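Local structure of 3-keto-5-aminohexanoate cleavage enzyme (Burkholderia xenovorans LB400, 3E49) at residues A[110-115]-A[167-172]; A[178-183]-A[222-227]; A[194-199]-A[228-233]. The protein probably cleaves 3-keto-5-aminohexanoate or a related beta-keto acid, using a bound zinc ion in a TIM barrel. All blocks are in the same frame, centred on the assembly; numbering follows the deposited sequence.

In the fold
All three contacts belong to one part of the TIM barrel wall. Contact 1 pairs strands 109-113 and 168-173, and contact 3 pairs strands 195-201 and 229-235. Strands 168-173 and 195-201 are themselves neighbours, so the two contacts form a continuous run of four parallel strands, with centres about 10 Å apart. Contact 2 joins helices 176-187 and 211-225 on the outside of this run. Its centre lies about 14 Å from that of contact 1 and about 9 Å from that of contact 3. Contact 1 closes before the others open, whereas the segments of contacts 2 and 3 alternate along the chain. The zinc site lies near contact 1, and contact 2 reaches a second subunit.

Contact 1 of 3, residues A[110-115]-A[167-172]; sequences ASLNMG and TRFEFE
Leu112 lays its CD2 methyl over one face of the Phe169 ring, a CH-pi contact 4.0 Å from CD2 to the ring centroid. The two residues sit on neighbouring parallel strands of the TIM barrel, 110-113 and 168-172. Leu112 CG, anti to the backbone N (chi1 178°), places CD2 where it also reaches CE1 of Phe171. SE of selenomethionine Met114 lies 3.9 Å from CD1 of Phe171, an oblique Met-aromatic contact with the side chains side by side. These apolar groups face helices 152-163 and 176-187. Ser111, Asn113, Glu170 and Glu172 are on the other face of the sheet; Ser111 and Glu172 touch the zinc ligand His50, and Glu172 comes within about 4 Å of the zinc ion (nearest atoms). Glu170 is a second-shell residue of the zinc site. Its OE1 is hydrogen-bonded to ND1 of His50, and its OE2 forms a salt bridge with Arg255. This would help to orient His50. Five backbone bonds hold the strands together; one runs from Glu172 N to Leu112 O at 2.8 Å. Strand 110-113 ends in an Asx turn, in which Gly115 N donates to Asn113 OD1 over 3.2 Å, in the plane of the amide carbonyl.

Contact 2 of 3, residues A[178-183]-A[222-227]; sequences HLYNLA and DRLFGA
Helix segment 178-183 and the last turn of helix 211-225, residues 222-225, lie next to each other with their nearest CA atoms, those of Ala183 and Leu224, 6.5 Å apart. They are neighbouring helices of the outer layer of the TIM barrel. The second helix stops at Gly226, the first residue to leave helical angles, with a positive phi of 57°. Gly226 N still bonds back to Asp222 O.

Leu224 and Phe225 carry most of the packing. Leu224 points at the first helix and crosses Tyr180 at about a right angle. Its CD1 stands over one face of the tyrosine ring, 4.2 Å from the centroid and offset toward the rim, in a CH-pi contact. The same methyl also touches CB of Ala183. The Phe225 ring meets the first helix through CZ, which touches Leu179 O. CZ also comes 3.7 Å from CD2 of Leu182, approaching obliquely, while Ala183 N lies at the ring edge. The same CD2 also packs on Val197, and CD1 of Leu182 meets Phe171, which ties the helix pair to the barrel strands.

Tyr180 and Arg223 take the contact to the subunit interface. Tyr180 OH is hydrogen-bonded to Asp213 of the second subunit, and Arg223 packs on His210 of that subunit. The Arg223 chain is extended at first (chi1 -170°) and bends at chi3. The bend brings the guanidinium edge to the tyrosine, its plane turned 43° from the ring, with NH2 2.7 Å from Tyr180 OH.

Contact 3 of 3, residues A[194-199]-A[228-233]; sequences PFFVQT and DYVWSI
Strands 195-199 and 229-233 run parallel, 24° apart in direction, and five backbone hydrogen bonds link them from Phe195 N to Asp228 O up to Thr199 N to Ser232 O. On the face that carries Val197, Thr199 and Trp231, the indole NE1 of Trp231 donates to OG1 of Thr199 at 2.9 Å. The acceptor lies close to the indole plane, so the bond meets the ring at its edge. Thr199 holds OG1 between its backbone N and carbonyl carbon (chi1 57°). From there OG1 also makes a weak bond of 3.3 Å to Ser232 O. Ile233 CD1 sits 3.5 Å above one face of the same indole. Val197 CG2 meets the Tyr229 ring obliquely, 3.9 Å from CD2.

These strands and helix 211-225 between them form a beta-alpha-beta unit of the TIM barrel. The Trp231 face lies under that helix, against Leu214 and Arg218. The phenol OH of Tyr229 bonds to Asp222 of the helix. Tyr229 and Trp231 also line a pocket holding 2-ethoxyethanol, probably from the crystallisation liquor.

On the other face Phe196 CE1 packs 3.8 Å from Ser232 CB. At the start of the pair, Pro194 CB touches Val230 CG2 at 4.0 Å.

Contact 1 of 3, residues A[110-115]-A[167-172]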
loop_
_atom_site.group_PDB
_atom_site.type_symbol
_atom_site.label_atom_id
_atom_site.label_comp_id
_atom_site.label_asym_id
_atom_site.label_seq_id
_atom_site.Cartn_x
_atom_site.Cartn_y
_atom_site.Cartn_z
ATOM N N ALA A 110 -11.150 25.238 15.401
ATOM C CA ALA A 110 -11.442 24.424 16.564
ATOM C C ALA A 110 -11.106 22.982 16.180
ATOM O O ALA A 110 -11.258 22.608 15.005
ATOM C CB ALA A 110 -12.905 24.535 16.964
ATOM N N SER A 111 -10.655 22.173 17.132
ATOM C CA SER A 111 -10.356 20.783 16.810
ATOM C C SER A 111 -11.670 20.036 16.806
ATOM O O SER A 111 -12.604 20.438 17.499
ATOM C CB SER A 111 -9.382 20.201 17.831
ATOM O OG SER A 111 -10.015 20.039 19.092
ATOM N N LEU A 112 -11.767 18.955 16.032
ATOM C CA LEU A 112 -12.991 18.156 15.956
ATOM C C LEU A 112 -12.558 16.697 15.773
ATOM O O LEU A 112 -11.999 16.331 14.724
ATOM C CB LEU A 112 -13.896 18.625 14.797
ATOM C CG LEU A 112 -15.235 17.930 14.467
ATOM C CD1 LEU A 112 -16.045 17.571 15.660
ATOM C CD2 LEU A 112 -16.085 18.792 13.543
ATOM N N ASN A 113 -12.743 15.901 16.814
ATOM C CA ASN A 113 -12.418 14.487 16.781
ATOM C C ASN A 113 -13.470 13.799 15.908
ATOM O O ASN A 113 -14.649 14.060 16.061
ATOM C CB ASN A 113 -12.368 13.944 18.200
ATOM C CG ASN A 113 -11.979 12.471 18.265
ATOM O OD1 ASN A 113 -12.568 11.637 17.618
ATOM N ND2 ASN A 113 -11.025 12.161 19.114
HETATM N N MSE A 114 -13.060 12.902 15.004
HETATM C CA MSE A 114 -14.019 12.408 14.020
HETATM C C MSE A 114 -14.699 11.090 14.232
HETATM O O MSE A 114 -15.242 10.520 13.283
HETATM C CB MSE A 114 -13.396 12.495 12.608
HETATM C CG MSE A 114 -13.322 13.926 12.080
HETATM SE SE MSE A 114 -15.064 14.760 11.893
HETATM C CE MSE A 114 -15.946 13.605 10.881
ATOM N N GLY A 115 -14.736 10.599 15.456
ATOM C CA GLY A 115 -15.411 9.344 15.707
ATOM C C GLY A 115 -15.203 8.925 17.145
ATOM O O GLY A 115 -14.162 9.238 17.718
ATOM N N THR A 167 -16.135 29.488 12.388
ATOM C CA THR A 167 -15.052 28.651 12.890
ATOM C C THR A 167 -14.864 27.486 11.943
ATOM O O THR A 167 -15.843 26.893 11.506
ATOM C CB THR A 167 -15.378 28.115 14.289
ATOM O OG1 THR A 167 -15.448 29.209 15.221
ATOM C CG2 THR A 167 -14.307 27.071 14.743
ATOM N N ARG A 168 -13.609 27.207 11.585
ATOM C CA ARG A 168 -13.288 26.092 10.713
ATOM C C ARG A 168 -12.567 25.063 11.551
ATOM O O ARG A 168 -12.150 25.338 12.665
ATOM C CB ARG A 168 -12.534 26.529 9.475
ATOM C CG ARG A 168 -13.455 27.396 8.573
ATOM C CD ARG A 168 -12.802 27.940 7.332
ATOM N NE ARG A 168 -12.353 26.853 6.501
ATOM C CZ ARG A 168 -13.122 26.128 5.704
ATOM N NH1 ARG A 168 -14.416 26.363 5.571
ATOM N NH2 ARG A 168 -12.566 25.139 5.027
ATOM N N PHE A 169 -12.448 23.869 11.033
ATOM C CA PHE A 169 -11.968 22.783 11.889
ATOM C C PHE A 169 -10.688 22.110 11.524
ATOM O O PHE A 169 -10.354 21.969 10.354
ATOM C CB PHE A 169 -13.041 21.715 11.959
ATOM C CG PHE A 169 -14.371 22.236 12.430
ATOM C CD1 PHE A 169 -14.625 22.404 13.778
ATOM C CD2 PHE A 169 -15.356 22.591 11.509
ATOM C CE1 PHE A 169 -15.854 22.902 14.204
ATOM C CE2 PHE A 169 -16.583 23.098 11.938
ATOM C CZ PHE A 169 -16.831 23.247 13.275
ATOM N N GLU A 170 -9.990 21.700 12.581
ATOM C CA GLU A 170 -8.846 20.818 12.490
ATOM C C GLU A 170 -9.516 19.468 12.757
ATOM O O GLU A 170 -9.860 19.168 13.903
ATOM C CB GLU A 170 -7.777 21.142 13.563
ATOM C CG GLU A 170 -6.585 20.172 13.603
ATOM C CD GLU A 170 -5.729 20.286 14.854
ATOM O OE1 GLU A 170 -6.179 20.871 15.853
ATOM O OE2 GLU A 170 -4.598 19.734 14.869
ATOM N N PHE A 171 -9.759 18.688 11.691
ATOM C CA PHE A 171 -10.392 17.390 11.804
ATOM C C PHE A 171 -9.337 16.382 12.260
ATOM O O PHE A 171 -8.395 16.076 11.527
ATOM C CB PHE A 171 -11.026 16.955 10.477
ATOM C CG PHE A 171 -12.056 17.946 9.930
ATOM C CD1 PHE A 171 -13.362 17.908 10.418
ATOM C CD2 PHE A 171 -11.730 18.812 8.910
ATOM C CE1 PHE A 171 -14.319 18.791 9.938
ATOM C CE2 PHE A 171 -12.670 19.741 8.446
ATOM C CZ PHE A 171 -13.983 19.694 8.947
ATOM N N GLU A 172 -9.498 15.889 13.485
ATOM C CA GLU A 172 -8.558 14.969 14.088
ATOM C C GLU A 172 -9.031 13.592 13.745
ATOM O O GLU A 172 -10.060 13.146 14.243
ATOM C CB GLU A 172 -8.505 15.169 15.588
ATOM C CG GLU A 172 -7.897 16.472 15.965
ATOM C CD GLU A 172 -7.932 16.713 17.469
ATOM O OE1 GLU A 172 -8.944 16.311 18.125
ATOM O OE2 GLU A 172 -6.948 17.325 17.959
HETATM O O HOH W 1 -8.202 18.280 21.025
#

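Contact 2 of 3, residues A[178-183]-A[222-227]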
loop_
_atom_site.group_PDB
_atom_site.type_symbol
_atom_site.label_atom_id
_atom_site.label_comp_id
_atom_site.label_asym_id
_atom_site.label_seq_id
_atom_site.Cartn_x
_atom_site.Cartn_y
_atom_site.Cartn_z
ATOM N N HIS A 178 -12.276 7.376 10.485
ATOM C CA HIS A 178 -12.477 8.839 10.679
ATOM C C HIS A 178 -12.486 9.635 9.395
ATOM O O HIS A 178 -13.222 10.666 9.295
ATOM C CB HIS A 178 -11.454 9.392 11.647
ATOM C CG HIS A 178 -11.675 8.959 13.072
ATOM N ND1 HIS A 178 -11.016 9.533 14.136
ATOM C CD2 HIS A 178 -12.492 8.015 13.601
ATOM C CE1 HIS A 178 -11.420 8.968 15.254
ATOM N NE2 HIS A 178 -12.305 8.038 14.957
ATOM N N LEU A 179 -11.653 9.234 8.437
ATOM C CA LEU A 179 -11.621 9.857 7.122
ATOM C C LEU A 179 -12.908 9.551 6.392
ATOM O O LEU A 179 -13.482 10.400 5.741
ATOM C CB LEU A 179 -10.422 9.387 6.314
ATOM C CG LEU A 179 -9.040 9.706 6.881
ATOM C CD1 LEU A 179 -7.975 8.960 6.007
ATOM C CD2 LEU A 179 -8.810 11.237 6.967
ATOM N N TYR A 180 -13.360 8.313 6.488
ATOM C CA TYR A 180 -14.649 7.949 5.916
ATOM C C TYR A 180 -15.813 8.677 6.604
ATOM O O TYR A 180 -16.783 9.089 5.945
ATOM C CB TYR A 180 -14.829 6.462 5.953
ATOM C CG TYR A 180 -14.150 5.737 4.822
ATOM C CD1 TYR A 180 -14.705 5.738 3.533
ATOM C CD2 TYR A 180 -13.004 4.949 5.046
ATOM C CE1 TYR A 180 -14.110 5.030 2.493
ATOM C CE2 TYR A 180 -12.421 4.237 4.008
ATOM C CZ TYR A 180 -12.993 4.257 2.746
ATOM O OH TYR A 180 -12.396 3.542 1.745
ATOM N N ASN A 181 -15.702 8.890 7.910
ATOM C CA ASN A 181 -16.779 9.591 8.623
ATOM C C ASN A 181 -16.786 11.044 8.114
ATOM O O ASN A 181 -17.853 11.575 7.840
ATOM C CB ASN A 181 -16.596 9.567 10.134
ATOM C CG ASN A 181 -16.775 8.219 10.733
ATOM O OD1 ASN A 181 -17.308 7.321 10.122
ATOM N ND2 ASN A 181 -16.382 8.090 11.990
ATOM N N LEU A 182 -15.611 11.652 7.908
ATOM C CA LEU A 182 -15.551 13.020 7.382
ATOM C C LEU A 182 -16.145 13.051 5.989
ATOM O O LEU A 182 -16.878 13.986 5.665
ATOM C CB LEU A 182 -14.120 13.574 7.355
ATOM C CG LEU A 182 -13.835 14.981 6.824
ATOM C CD1 LEU A 182 -14.624 16.042 7.544
ATOM C CD2 LEU A 182 -12.319 15.248 6.906
ATOM N N ALA A 183 -15.833 12.052 5.159
ATOM C CA ALA A 183 -16.381 11.989 3.776
ATOM C C ALA A 183 -17.925 11.993 3.793
ATOM O O ALA A 183 -18.554 12.605 2.956
ATOM C CB ALA A 183 -15.847 10.776 3.012
ATOM N N ASP A 222 -6.460 11.100 0.004
ATOM C CA ASP A 222 -6.318 11.537 -1.396
ATOM C C ASP A 222 -7.509 11.082 -2.237
ATOM O O ASP A 222 -8.054 11.831 -3.050
ATOM C CB ASP A 222 -5.050 10.992 -2.046
ATOM C CG ASP A 222 -3.793 11.691 -1.603
ATOM O OD1 ASP A 222 -3.880 12.764 -0.978
ATOM O OD2 ASP A 222 -2.682 11.169 -1.881
ATOM N N ARG A 223 -7.922 9.839 -2.025
ATOM C CA ARG A 223 -9.038 9.297 -2.768
ATOM C C ARG A 223 -10.381 9.917 -2.402
ATOM O O ARG A 223 -11.206 10.150 -3.286
ATOM C CB ARG A 223 -9.140 7.803 -2.565
ATOM C CG ARG A 223 -10.139 7.184 -3.526
ATOM C CD ARG A 223 -10.179 5.676 -3.413
ATOM N NE ARG A 223 -10.696 5.251 -2.130
ATOM C CZ ARG A 223 -9.982 4.727 -1.130
ATOM N NH1 ARG A 223 -8.665 4.528 -1.205
ATOM N NH2 ARG A 223 -10.618 4.393 -0.031
ATOM N N LEU A 224 -10.601 10.206 -1.123
ATOM C CA LEU A 224 -11.877 10.723 -0.676
ATOM C C LEU A 224 -12.036 12.208 -0.936
ATOM O O LEU A 224 -13.122 12.663 -1.254
ATOM C CB LEU A 224 -12.101 10.445 0.820
ATOM C CG LEU A 224 -12.210 8.986 1.238
ATOM C CD1 LEU A 224 -12.276 8.870 2.742
ATOM C CD2 LEU A 224 -13.425 8.336 0.586
ATOM N N PHE A 225 -10.963 12.944 -0.776
ATOM C CA PHE A 225 -11.020 14.418 -0.841
ATOM C C PHE A 225 -10.257 15.058 -1.983
ATOM O O PHE A 225 -10.449 16.250 -2.249
ATOM C CB PHE A 225 -10.513 15.014 0.488
ATOM C CG PHE A 225 -11.162 14.415 1.675
ATOM C CD1 PHE A 225 -12.521 14.519 1.844
ATOM C CD2 PHE A 225 -10.423 13.699 2.606
ATOM C CE1 PHE A 225 -13.148 13.930 2.920
ATOM C CE2 PHE A 225 -11.051 13.095 3.671
ATOM C CZ PHE A 225 -12.424 13.225 3.828
ATOM N N GLY A 226 -9.391 14.305 -2.653
ATOM C CA GLY A 226 -8.644 14.857 -3.778
ATOM C C GLY A 226 -7.861 16.081 -3.337
ATOM O O GLY A 226 -7.211 16.077 -2.291
ATOM N N ALA A 227 -7.953 17.135 -4.123
ATOM C CA ALA A 227 -7.245 18.392 -3.839
ATOM C C ALA A 227 -7.943 19.276 -2.803
ATOM O O ALA A 227 -7.461 20.386 -2.509
ATOM C CB ALA A 227 -7.107 19.167 -5.112
#

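Contact 3 of 3, residues A[194-199]-A[228-233]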
loop_
_atom_site.group_PDB
_atom_site.type_symbol
_atom_site.label_atom_id
_atom_site.label_comp_id
_atom_site.label_asym_id
_atom_site.label_seq_id
_atom_site.Cartn_x
_atom_site.Cartn_y
_atom_site.Cartn_z
ATOM N N PRO A 194 -11.283 24.193 2.033
ATOM C CA PRO A 194 -10.409 23.027 2.225
ATOM C C PRO A 194 -10.547 22.402 3.609
ATOM O O PRO A 194 -10.718 23.095 4.590
ATOM C CB PRO A 194 -8.997 23.585 2.033
ATOM C CG PRO A 194 -9.114 25.067 2.282
ATOM C CD PRO A 194 -10.563 25.465 2.148
ATOM N N PHE A 195 -10.439 21.092 3.686
ATOM C CA PHE A 195 -10.573 20.406 4.965
ATOM C C PHE A 195 -9.189 20.231 5.569
ATOM O O PHE A 195 -8.281 19.685 4.921
ATOM C CB PHE A 195 -11.273 19.029 4.772
ATOM C CG PHE A 195 -12.507 19.098 3.920
ATOM C CD1 PHE A 195 -13.656 19.676 4.404
ATOM C CD2 PHE A 195 -12.505 18.643 2.615
ATOM C CE1 PHE A 195 -14.767 19.776 3.613
ATOM C CE2 PHE A 195 -13.607 18.748 1.828
ATOM C CZ PHE A 195 -14.746 19.302 2.331
ATOM N N PHE A 196 -9.014 20.720 6.792
ATOM C CA PHE A 196 -7.746 20.576 7.520
ATOM C C PHE A 196 -7.787 19.223 8.242
ATOM O O PHE A 196 -8.478 19.035 9.249
ATOM C CB PHE A 196 -7.567 21.756 8.460
ATOM C CG PHE A 196 -6.226 21.836 9.135
ATOM C CD1 PHE A 196 -5.051 21.456 8.488
ATOM C CD2 PHE A 196 -6.128 22.402 10.410
ATOM C CE1 PHE A 196 -3.815 21.580 9.123
ATOM C CE2 PHE A 196 -4.899 22.524 11.049
ATOM C CZ PHE A 196 -3.738 22.118 10.389
ATOM N N VAL A 197 -7.111 18.260 7.638
ATOM C CA VAL A 197 -7.144 16.869 8.125
ATOM C C VAL A 197 -5.860 16.581 8.886
ATOM O O VAL A 197 -4.754 16.609 8.324
ATOM C CB VAL A 197 -7.402 15.902 6.962
ATOM C CG1 VAL A 197 -7.359 14.479 7.473
ATOM C CG2 VAL A 197 -8.763 16.191 6.233
ATOM N N GLN A 198 -6.011 16.370 10.193
ATOM C CA GLN A 198 -4.909 16.115 11.080
ATOM C C GLN A 198 -4.966 14.608 11.365
ATOM O O GLN A 198 -5.831 14.106 12.102
ATOM C CB GLN A 198 -5.010 16.921 12.382
ATOM C CG GLN A 198 -3.842 16.755 13.339
ATOM C CD GLN A 198 -2.627 17.554 12.863
ATOM O OE1 GLN A 198 -1.617 16.999 12.462
ATOM N NE2 GLN A 198 -2.769 18.895 12.826
ATOM N N THR A 199 -4.063 13.893 10.750
ATOM C CA THR A 199 -4.006 12.413 10.940
ATOM C C THR A 199 -3.131 12.150 12.130
ATOM O O THR A 199 -1.969 12.586 12.162
ATOM C CB THR A 199 -3.508 11.666 9.687
ATOM O OG1 THR A 199 -2.225 12.147 9.305
ATOM C CG2 THR A 199 -4.523 11.771 8.515
ATOM N N ASP A 228 -9.072 18.823 -2.266
ATOM C CA ASP A 228 -9.854 19.625 -1.315
ATOM C C ASP A 228 -9.468 19.515 0.149
ATOM O O ASP A 228 -10.210 19.961 0.989
ATOM C CB ASP A 228 -11.330 19.266 -1.431
ATOM C CG ASP A 228 -11.959 19.786 -2.701
ATOM O OD1 ASP A 228 -11.256 20.481 -3.454
ATOM O OD2 ASP A 228 -13.156 19.506 -2.928
ATOM N N TYR A 229 -8.353 18.886 0.464
ATOM C CA TYR A 229 -7.954 18.786 1.853
ATOM C C TYR A 229 -6.515 19.217 2.017
ATOM O O TYR A 229 -5.740 19.206 1.046
ATOM C CB TYR A 229 -8.194 17.375 2.396
ATOM C CG TYR A 229 -7.112 16.354 2.137
ATOM C CD1 TYR A 229 -6.937 15.799 0.877
ATOM C CD2 TYR A 229 -6.295 15.910 3.171
ATOM C CE1 TYR A 229 -5.945 14.860 0.645
ATOM C CE2 TYR A 229 -5.324 14.970 2.958
ATOM C CZ TYR A 229 -5.151 14.446 1.688
ATOM O OH TYR A 229 -4.182 13.509 1.490
ATOM N N VAL A 230 -6.198 19.691 3.223
ATOM C CA VAL A 230 -4.858 20.086 3.629
ATOM C C VAL A 230 -4.459 19.088 4.720
ATOM O O VAL A 230 -5.139 18.940 5.736
ATOM C CB VAL A 230 -4.847 21.492 4.146
ATOM C CG1 VAL A 230 -3.434 21.897 4.616
ATOM C CG2 VAL A 230 -5.347 22.420 3.023
ATOM N N TRP A 231 -3.342 18.427 4.512
ATOM C CA TRP A 231 -2.926 17.339 5.382
ATOM C C TRP A 231 -1.908 17.728 6.428
ATOM O O TRP A 231 -0.905 18.376 6.116
ATOM C CB TRP A 231 -2.355 16.271 4.480
ATOM C CG TRP A 231 -1.947 15.015 5.187
ATOM C CD1 TRP A 231 -2.526 14.482 6.301
ATOM C CD2 TRP A 231 -0.963 14.080 4.745
ATOM N NE1 TRP A 231 -1.918 13.273 6.601
ATOM C CE2 TRP A 231 -0.955 13.018 5.663
ATOM C CE3 TRP A 231 -0.073 14.044 3.666
ATOM C CZ2 TRP A 231 -0.082 11.926 5.533
ATOM C CZ3 TRP A 231 0.817 12.963 3.564
ATOM C CH2 TRP A 231 0.789 11.932 4.487
ATOM N N SER A 232 -2.148 17.300 7.680
ATOM C CA SER A 232 -1.166 17.523 8.721
ATOM C C SER A 232 -0.989 16.208 9.444
ATOM O O SER A 232 -1.898 15.425 9.575
ATOM C CB SER A 232 -1.579 18.599 9.705
ATOM O OG SER A 232 -0.527 18.921 10.583
ATOM N N ILE A 233 0.211 16.031 9.916
ATOM C CA ILE A 233 0.603 14.817 10.613
ATOM C C ILE A 233 0.848 15.081 12.086
ATOM O O ILE A 233 1.584 16.023 12.443
ATOM C CB ILE A 233 1.892 14.290 9.980
ATOM C CG1 ILE A 233 1.630 13.691 8.568
ATOM C CG2 ILE A 233 2.437 13.165 10.857
ATOM C CD1 ILE A 233 1.509 14.672 7.430
#